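Local atomic coordinates of CurF (Lyngbya majuscula, PDB entry 5DP2), a protein that probably forms the cyclopropane ring of curacin A, as an NADP-binding enoyl reductase domain of a polyketide synthase. Residues 53-58 / 65-70; 146-151 / 289-294; 178-181 / 185-188. All coordinates share one frame; numbering follows the deposited sequence.

Contact 1. Residues 53-58 / 65-70; sequences VLNVLG and KKRYRS
N55 and R67 meet through two hydrogen bonds that share one amide oxygen. R67 NH2 lies 2.9 Å from N55 OD1. The other arm is slightly longer, with R67 NH1 3.1 Å from N55 OD1. The guanidinium therefore grips the oxygen end-on, and OD1 sits close to the guanidinium plane. Neither bond is straight. The N-H...O angles are 145° for NH2 and 138° for NH1, as expected where two donors converge on one acceptor. Both donors reach OD1 from the same face of the amide, and the two flat groups are turned 48° against each other. The side chains come from opposite directions. The R67 chain is bent at its second and third torsions before the guanidinium meets the amide.

This pair belongs to the GroES-like part of the medium-chain reductase fold. It ties helix 50-57 to the short 3-10 segment 65-67, in the loop that leads to strand 83-91. The helix ends in a Schellman motif at G58, whose N bonds back to N55 O at 3.1 Å. The chain then loops round without helix or strand and returns as 65-67.

Both touching residues are buried. The other end of the amide is held too: N55 ND2 bonds to F60 O and to E62 OE2, which fixes the rotation of the group. R67 NH2 also bonds to T79 O, and E62 makes a long, weak ion pair with NH1 that probably offsets part of the buried charge. The side chains of F80 and Y108 pack against R67.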
loop_
_atom_site.group_PDB
_atom_site.type_symbol
_atom_site.label_atom_id
_atom_site.label_comp_id
_atom_site.label_asym_id
_atom_site.label_seq_id
_atom_site.Cartn_x
_atom_site.Cartn_y
_atom_site.Cartn_z
ATOM N N VAL A 53 7.884 1.850 -8.209
ATOM C CA VAL A 53 8.162 1.494 -9.601
ATOM C C VAL A 53 7.890 2.697 -10.514
ATOM O O VAL A 53 8.731 3.068 -11.332
ATOM C CB VAL A 53 7.331 0.249 -10.021
ATOM C CG1 VAL A 53 7.494 -0.032 -11.502
ATOM C CG2 VAL A 53 7.732 -0.975 -9.202
ATOM N N LEU A 54 6.736 3.339 -10.342
ATOM C CA LEU A 54 6.405 4.512 -11.149
ATOM C C LEU A 54 7.419 5.629 -10.912
ATOM O O LEU A 54 7.767 6.371 -11.838
ATOM C CB LEU A 54 4.987 5.009 -10.829
ATOM C CG LEU A 54 3.824 4.041 -11.034
ATOM C CD1 LEU A 54 2.522 4.744 -10.679
ATOM C CD2 LEU A 54 3.809 3.498 -12.458
ATOM N N ASN A 55 7.895 5.757 -9.671
ATOM C CA ASN A 55 8.892 6.790 -9.362
ATOM C C ASN A 55 10.188 6.536 -10.136
ATOM O O ASN A 55 10.734 7.448 -10.798
ATOM C CB ASN A 55 9.278 6.772 -7.871
ATOM C CG ASN A 55 8.201 7.214 -6.884
ATOM O OD1 ASN A 55 8.293 6.807 -5.718
ATOM N ND2 ASN A 55 7.266 8.053 -7.289
ATOM N N VAL A 56 10.724 5.314 -10.071
ATOM C CA VAL A 56 12.003 5.036 -10.739
ATOM C C VAL A 56 11.887 5.267 -12.252
ATOM O O VAL A 56 12.825 5.789 -12.858
ATOM C CB VAL A 56 12.511 3.616 -10.440
ATOM C CG1 VAL A 56 13.793 3.324 -11.217
ATOM C CG2 VAL A 56 12.779 3.430 -8.948
ATOM N N LEU A 57 10.762 4.866 -12.822
ATOM C CA LEU A 57 10.536 4.984 -14.267
ATOM C C LEU A 57 10.224 6.398 -14.725
ATOM O O LEU A 57 10.192 6.651 -15.931
ATOM C CB LEU A 57 9.404 4.035 -14.676
ATOM C CG LEU A 57 9.723 2.540 -14.507
ATOM C CD1 LEU A 57 8.491 1.725 -14.855
ATOM C CD2 LEU A 57 10.947 2.094 -15.306
ATOM N N GLY A 58 10.011 7.327 -13.803
ATOM C CA GLY A 58 9.676 8.700 -14.148
ATOM C C GLY A 58 8.220 8.911 -14.565
ATOM O O GLY A 58 7.916 9.911 -15.215
ATOM N N LYS A 65 8.331 16.066 0.416
ATOM C CA LYS A 65 9.742 16.320 0.637
ATOM C C LYS A 65 10.412 15.232 1.475
ATOM O O LYS A 65 11.603 15.012 1.334
ATOM C CB LYS A 65 9.954 17.734 1.179
ATOM C CG LYS A 65 9.711 18.789 0.076
ATOM C CD LYS A 65 10.076 20.203 0.356
ATOM C CE LYS A 65 10.151 20.933 -0.982
ATOM N NZ LYS A 65 10.439 22.379 -0.823
ATOM N N LYS A 66 9.626 14.519 2.297
ATOM C CA LYS A 66 10.158 13.420 3.100
ATOM C C LYS A 66 10.756 12.310 2.237
ATOM O O LYS A 66 11.587 11.543 2.721
ATOM C CB LYS A 66 9.007 12.841 3.984
ATOM C CG LYS A 66 9.466 11.959 5.128
ATOM C CD LYS A 66 8.330 11.409 5.950
ATOM C CE LYS A 66 8.868 10.793 7.224
ATOM N NZ LYS A 66 7.821 10.179 8.037
ATOM N N ARG A 67 10.333 12.200 0.977
ATOM C CA ARG A 67 10.881 11.216 0.042
ATOM C C ARG A 67 12.253 11.590 -0.530
ATOM O O ARG A 67 12.810 10.812 -1.285
ATOM C CB ARG A 67 9.916 10.935 -1.099
ATOM C CG ARG A 67 8.684 10.095 -0.720
ATOM C CD ARG A 67 8.988 8.657 -0.348
ATOM N NE ARG A 67 9.719 7.908 -1.376
ATOM C CZ ARG A 67 9.198 7.448 -2.512
ATOM N NH1 ARG A 67 7.904 7.502 -2.770
ATOM N NH2 ARG A 67 10.015 6.879 -3.415
ATOM N N TYR A 68 12.788 12.771 -0.157
ATOM C CA TYR A 68 14.066 13.230 -0.696
ATOM C C TYR A 68 15.046 13.574 0.395
ATOM O O TYR A 68 14.700 14.248 1.381
ATOM C CB TYR A 68 13.855 14.463 -1.580
ATOM C CG TYR A 68 13.010 14.202 -2.800
ATOM C CD1 TYR A 68 13.593 13.758 -3.981
ATOM C CD2 TYR A 68 11.641 14.416 -2.805
ATOM C CE1 TYR A 68 12.857 13.561 -5.122
ATOM C CE2 TYR A 68 10.893 14.223 -3.946
ATOM C CZ TYR A 68 11.497 13.820 -5.115
ATOM O OH TYR A 68 10.802 13.660 -6.306
ATOM N N ARG A 69 16.308 13.199 0.204
ATOM C CA ARG A 69 17.343 13.613 1.133
ATOM C C ARG A 69 17.422 15.136 1.205
ATOM O O ARG A 69 17.436 15.820 0.181
ATOM C CB ARG A 69 18.696 13.038 0.702
ATOM C CG ARG A 69 18.774 11.518 0.742
ATOM C CD ARG A 69 18.429 10.918 2.109
ATOM N NE ARG A 69 19.283 11.410 3.185
ATOM C CZ ARG A 69 20.390 10.803 3.596
ATOM N NH1 ARG A 69 20.791 9.657 3.064
ATOM N NH2 ARG A 69 21.126 11.353 4.558
ATOM N N SER A 70 17.458 15.636 2.458
ATOM C CA SER A 70 17.469 17.067 2.782
ATOM C C SER A 70 16.222 17.804 2.361
ATOM O O SER A 70 16.149 19.028 2.463
ATOM C CB SER A 70 18.695 17.770 2.204
ATOM O OG SER A 70 19.849 17.344 2.862
#

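Contact 2. Residues 146-151 / 289-294; sequences AYYGLH and KQFHAK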
loop_
_atom_site.group_PDB
_atom_site.type_symbol
_atom_site.label_atom_id
_atom_site.label_comp_id
_atom_site.label_asym_id
_atom_site.label_seq_id
_atom_site.Cartn_x
_atom_site.Cartn_y
_atom_site.Cartn_z
ATOM N N ALA A 146 -6.455 0.203 2.501
ATOM C CA ALA A 146 -7.731 -0.483 2.326
ATOM C C ALA A 146 -8.685 -0.209 3.493
ATOM O O ALA A 146 -9.890 -0.063 3.294
ATOM C CB ALA A 146 -7.513 -1.958 2.115
ATOM N N TYR A 147 -8.164 -0.151 4.720
ATOM C CA TYR A 147 -9.019 0.111 5.877
ATOM C C TYR A 147 -9.556 1.529 5.846
ATOM O O TYR A 147 -10.751 1.770 6.076
ATOM C CB TYR A 147 -8.229 -0.139 7.174
ATOM C CG TYR A 147 -9.092 -0.054 8.417
ATOM C CD1 TYR A 147 -9.821 -1.144 8.853
ATOM C CD2 TYR A 147 -9.166 1.105 9.164
ATOM C CE1 TYR A 147 -10.590 -1.091 9.998
ATOM C CE2 TYR A 147 -9.960 1.177 10.308
ATOM C CZ TYR A 147 -10.672 0.066 10.714
ATOM O OH TYR A 147 -11.461 0.096 11.855
ATOM N N TYR A 148 -8.690 2.510 5.564
ATOM C CA TYR A 148 -9.165 3.884 5.492
ATOM C C TYR A 148 -10.260 4.024 4.443
ATOM O O TYR A 148 -11.303 4.636 4.677
ATOM C CB TYR A 148 -7.984 4.827 5.222
ATOM C CG TYR A 148 -8.382 6.263 5.240
ATOM C CD1 TYR A 148 -8.939 6.845 6.374
ATOM C CD2 TYR A 148 -8.196 7.068 4.118
ATOM C CE1 TYR A 148 -9.295 8.176 6.407
ATOM C CE2 TYR A 148 -8.533 8.411 4.142
ATOM C CZ TYR A 148 -9.083 8.969 5.287
ATOM O OH TYR A 148 -9.436 10.305 5.320
ATOM N N GLY A 149 -10.033 3.447 3.258
ATOM C CA GLY A 149 -11.028 3.551 2.203
ATOM C C GLY A 149 -12.329 2.828 2.518
ATOM O O GLY A 149 -13.420 3.379 2.326
ATOM N N LEU A 150 -12.228 1.552 2.892
ATOM C CA LEU A 150 -13.428 0.717 3.074
ATOM C C LEU A 150 -14.192 1.027 4.360
ATOM O O LEU A 150 -15.417 0.991 4.366
ATOM C CB LEU A 150 -13.078 -0.759 3.037
ATOM C CG LEU A 150 -12.560 -1.311 1.696
ATOM C CD1 LEU A 150 -12.026 -2.698 1.901
ATOM C CD2 LEU A 150 -13.613 -1.288 0.615
ATOM N N HIS A 151 -13.463 1.260 5.451
ATOM C CA HIS A 151 -14.076 1.498 6.749
ATOM C C HIS A 151 -14.336 2.980 6.975
ATOM O O HIS A 151 -15.465 3.405 7.142
ATOM C CB HIS A 151 -13.234 0.890 7.863
ATOM C CG HIS A 151 -13.743 1.163 9.243
ATOM N ND1 HIS A 151 -13.340 2.254 9.983
ATOM C CD2 HIS A 151 -14.602 0.482 10.031
ATOM C CE1 HIS A 151 -13.947 2.250 11.157
ATOM N NE2 HIS A 151 -14.721 1.184 11.212
ATOM N N LYS A 289 0.419 13.136 12.055
ATOM C CA LYS A 289 1.071 11.896 12.526
ATOM C C LYS A 289 0.210 11.019 13.410
ATOM O O LYS A 289 0.528 9.846 13.610
ATOM C CB LYS A 289 2.424 12.161 13.174
ATOM C CG LYS A 289 3.488 12.530 12.159
ATOM C CD LYS A 289 4.890 12.194 12.609
ATOM C CE LYS A 289 5.866 12.484 11.490
ATOM N NZ LYS A 289 7.269 12.419 11.962
ATOM N N GLN A 290 -0.878 11.574 13.930
ATOM C CA GLN A 290 -1.831 10.748 14.676
ATOM C C GLN A 290 -2.689 9.901 13.761
ATOM O O GLN A 290 -3.351 8.982 14.233
ATOM C CB GLN A 290 -2.693 11.593 15.607
ATOM C CG GLN A 290 -1.934 12.207 16.777
ATOM C CD GLN A 290 -1.187 11.162 17.603
ATOM O OE1 GLN A 290 -1.763 10.150 18.015
ATOM N NE2 GLN A 290 0.109 11.394 17.831
ATOM N N PHE A 291 -2.713 10.178 12.466
ATOM C CA PHE A 291 -3.540 9.408 11.545
ATOM C C PHE A 291 -3.150 7.928 11.562
ATOM O O PHE A 291 -4.013 7.043 11.743
ATOM C CB PHE A 291 -3.434 10.048 10.164
ATOM C CG PHE A 291 -4.201 9.359 9.065
ATOM C CD1 PHE A 291 -5.553 9.502 8.978
ATOM C CD2 PHE A 291 -3.579 8.650 8.069
ATOM C CE1 PHE A 291 -6.271 8.927 7.979
ATOM C CE2 PHE A 291 -4.312 8.074 7.034
ATOM C CZ PHE A 291 -5.660 8.218 7.003
ATOM N N HIS A 292 -1.852 7.630 11.410
ATOM C CA HIS A 292 -1.458 6.235 11.398
ATOM C C HIS A 292 -1.658 5.578 12.759
ATOM O O HIS A 292 -1.962 4.383 12.833
ATOM C CB HIS A 292 -0.038 6.014 10.866
ATOM C CG HIS A 292 1.065 6.540 11.729
ATOM N ND1 HIS A 292 1.780 7.676 11.403
ATOM C CD2 HIS A 292 1.624 6.046 12.856
ATOM C CE1 HIS A 292 2.710 7.875 12.323
ATOM N NE2 HIS A 292 2.625 6.910 13.221
ATOM N N ALA A 293 -1.462 6.328 13.841
ATOM C CA ALA A 293 -1.641 5.793 15.181
ATOM C C ALA A 293 -3.089 5.368 15.411
ATOM O O ALA A 293 -3.351 4.302 15.969
ATOM C CB ALA A 293 -1.238 6.843 16.219
ATOM N N LYS A 294 -4.032 6.199 14.976
ATOM C CA LYS A 294 -5.437 5.868 15.157
ATOM C C LYS A 294 -5.872 4.686 14.294
ATOM O O LYS A 294 -6.665 3.853 14.748
ATOM C CB LYS A 294 -6.291 7.091 14.916
ATOM C CG LYS A 294 -6.074 8.165 15.971
ATOM C CD LYS A 294 -6.961 9.369 15.740
ATOM C CE LYS A 294 -6.406 10.272 14.659
ATOM N NZ LYS A 294 -7.283 11.466 14.468
#
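A T-shaped aromatic pair, Y148 with F291, joins two helices of the enoyl reductase fold. Y148 lies on helix 140-153 and F291 on helix 290-305. F291 presents its edge and Y148 its face. The planes stand at 83°, nearly perpendicular, and the ring centroids are 4.8 Å apart. The leading edge of F291 is formed by CE1 and CZ. F291 CE1 comes within 3.5 Å of Y148 CE1, and F291 CZ within 3.6 Å of Y148 CD1. CZ also stands 3.5 Å above the plane of the Y148 ring, over its centre. The edge thus points into the middle of the face and not past its rim. Both side chains leave the backbone with CG anti to N (chi1 -176° for Y148, 178° for F291). This carries the two rings across a CA separation of 9.9 Å between Y148 and F291. No hydrogen bond crosses between the segments, so the link here is purely aromatic and apolar. A serine in place of Y148 would probably leave the edge of F291 without its facing ring, and F279 without its partner, and open a gap between the two helices.

Other residues extend the cluster. F279 makes a further edge-to-face pair with Y148, and M281 of helix 281-287 touches both rings. One residue earlier, Y147 OH bonds to D298 and gives helix 140-153 a polar tie to helix 290-305. Another side of helix 140-153, through A146 and L150, packs on helix 170-181.

Contact 3. Residues 178-181 / 185-188; sequences LAQF and EVFA
One water bridges Q180 and V186. It lies 2.9 Å from Q180 NE2 and 3.0 Å from V186 N, and it accepts from both. The helix thus reaches the backbone of the strand through a water, with no direct hydrogen bond between the two segments. Q180 has two conformers, and the bridge belongs to one of them, so it may not always be present.

Beside the water the contact is apolar, and V186 CG2 carries it. This methyl lies 3.7 Å from A179 CB. It is equally far, 3.7 Å, from Q180 CG, and so sits against two successive residues of the helix. V186 points toward the helix, with CG1 anti to N (chi1 170°), which places CG2 beside the backbone N. CG2 is then the branch that meets A179 and Q180. The Q180 chain is extended beyond CG and crosses V186 at about a right angle. Its methylene CG packs on the methyl, while its amide reaches the water. The small A179 side chain is consistent with the close approach: the CA atoms of A179 and V186 are 6.9 Å apart.

The segments belong to a beta-alpha-beta unit of the Rossmann-type domain, made of strand 161-164, helix 170-181 and strand 185-190. They sit at the two ends of the short loop that leads from the helix to the second strand of the unit. E185 and F187 bond through their backbones to strand 161-164, and A179 also packs on I164. A179 O accepts a hydrogen bond from S184 OG in the turn.

A179 and V186 are buried, while Q180 is exposed. The chemistry implies a join of one valine methyl set against a methyl and a methylene of the helix, with the water-mediated link on the exposed Q180 side.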
loop_
_atom_site.group_PDB
_atom_site.type_symbol
_atom_site.label_atom_id
_atom_site.label_comp_id
_atom_site.label_asym_id
_atom_site.label_seq_id
_atom_site.Cartn_x
_atom_site.Cartn_y
_atom_site.Cartn_z
ATOM N N LEU A 178 -10.358 -7.380 4.200
ATOM C CA LEU A 178 -11.160 -6.462 5.000
ATOM C C LEU A 178 -12.634 -6.491 4.604
ATOM O O LEU A 178 -13.519 -6.506 5.472
ATOM C CB LEU A 178 -10.600 -5.036 4.892
ATOM C CG LEU A 178 -9.391 -4.795 5.768
ATOM C CD1 LEU A 178 -8.644 -3.565 5.283
ATOM C CD2 LEU A 178 -9.804 -4.624 7.216
ATOM N N ALA A 179 -12.921 -6.490 3.304
ATOM C CA ALA A 179 -14.300 -6.532 2.878
ATOM C C ALA A 179 -15.007 -7.788 3.415
ATOM O O ALA A 179 -16.164 -7.715 3.838
ATOM C CB ALA A 179 -14.392 -6.451 1.364
ATOM N N GLN A 180 -14.313 -8.915 3.387
ATOM C CA GLN A 180 -14.941 -10.125 3.936
ATOM C C GLN A 180 -15.051 -10.092 5.453
ATOM O O GLN A 180 -16.071 -10.543 5.989
ATOM C CB GLN A 180 -14.218 -11.344 3.431
ATOM C CG GLN A 180 -14.300 -11.391 1.921
ATOM C CD GLN A 180 -14.054 -12.751 1.359
ATOM O OE1 GLN A 180 -13.134 -13.459 1.760
ATOM N NE2 GLN A 180 -14.914 -13.147 0.435
ATOM N N PHE A 181 -14.070 -9.513 6.150
ATOM C CA PHE A 181 -14.179 -9.307 7.601
ATOM C C PHE A 181 -15.410 -8.466 7.953
ATOM O O PHE A 181 -16.082 -8.716 8.959
ATOM C CB PHE A 181 -12.888 -8.649 8.130
ATOM C CG PHE A 181 -12.966 -8.200 9.572
ATOM C CD1 PHE A 181 -12.935 -9.112 10.601
ATOM C CD2 PHE A 181 -13.143 -6.845 9.875
ATOM C CE1 PHE A 181 -13.042 -8.694 11.910
ATOM C CE2 PHE A 181 -13.246 -6.420 11.186
ATOM C CZ PHE A 181 -13.190 -7.349 12.204
ATOM N N GLU A 185 -20.073 -8.789 0.276
ATOM C CA GLU A 185 -19.984 -9.709 -0.864
ATOM C C GLU A 185 -18.962 -9.153 -1.872
ATOM O O GLU A 185 -19.202 -8.112 -2.487
ATOM C CB GLU A 185 -21.326 -9.891 -1.535
ATOM C CG GLU A 185 -21.245 -10.954 -2.605
ATOM C CD GLU A 185 -22.539 -11.220 -3.345
ATOM O OE1 GLU A 185 -23.478 -10.392 -3.247
ATOM O OE2 GLU A 185 -22.585 -12.237 -4.064
ATOM N N VAL A 186 -17.833 -9.839 -2.006
ATOM C CA VAL A 186 -16.750 -9.380 -2.863
ATOM C C VAL A 186 -16.959 -9.836 -4.317
ATOM O O VAL A 186 -17.168 -11.021 -4.588
ATOM C CB VAL A 186 -15.380 -9.886 -2.348
ATOM C CG1 VAL A 186 -14.273 -9.636 -3.360
ATOM C CG2 VAL A 186 -15.049 -9.216 -1.028
ATOM N N PHE A 187 -16.816 -8.878 -5.219
ATOM C CA PHE A 187 -16.677 -9.104 -6.647
ATOM C C PHE A 187 -15.254 -8.650 -6.975
ATOM O O PHE A 187 -14.880 -7.541 -6.632
ATOM C CB PHE A 187 -17.691 -8.265 -7.425
ATOM C CG PHE A 187 -19.133 -8.645 -7.203
ATOM C CD1 PHE A 187 -19.779 -8.404 -5.998
ATOM C CD2 PHE A 187 -19.865 -9.226 -8.211
ATOM C CE1 PHE A 187 -21.086 -8.752 -5.795
ATOM C CE2 PHE A 187 -21.183 -9.577 -8.014
ATOM C CZ PHE A 187 -21.801 -9.339 -6.802
ATOM N N ALA A 188 -14.440 -9.501 -7.545
ATOM C CA ALA A 188 -13.024 -9.174 -7.776
ATOM C C ALA A 188 -12.706 -9.167 -9.245
ATOM O O ALA A 188 -13.284 -9.924 -10.031
ATOM C CB ALA A 188 -12.152 -10.205 -7.071
HETATM O O HOH W 1 -17.492 -11.897 0.131
#

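In the fold
Contacts 2 and 3 touch, with centres 18 Å apart. L178 makes the closest link: its CD1 lies 3.7 Å from A146 CB and 3.5 Å from Y147 N, so helix 170-181 leans on helix 140-153. Along the chain, contact 3 falls between the two segments of contact 2. Contact 1 comes earlier and stands apart. Its centre is 23 Å from that of contact 2, though their nearest atoms are only about 5 Å apart, and 33 Å from contact 3, across the centre of the chain. The bound NADP is about 9 Å from the side chain of N55, about 8 Å from that of Y148 and about 14 Å from that of V186.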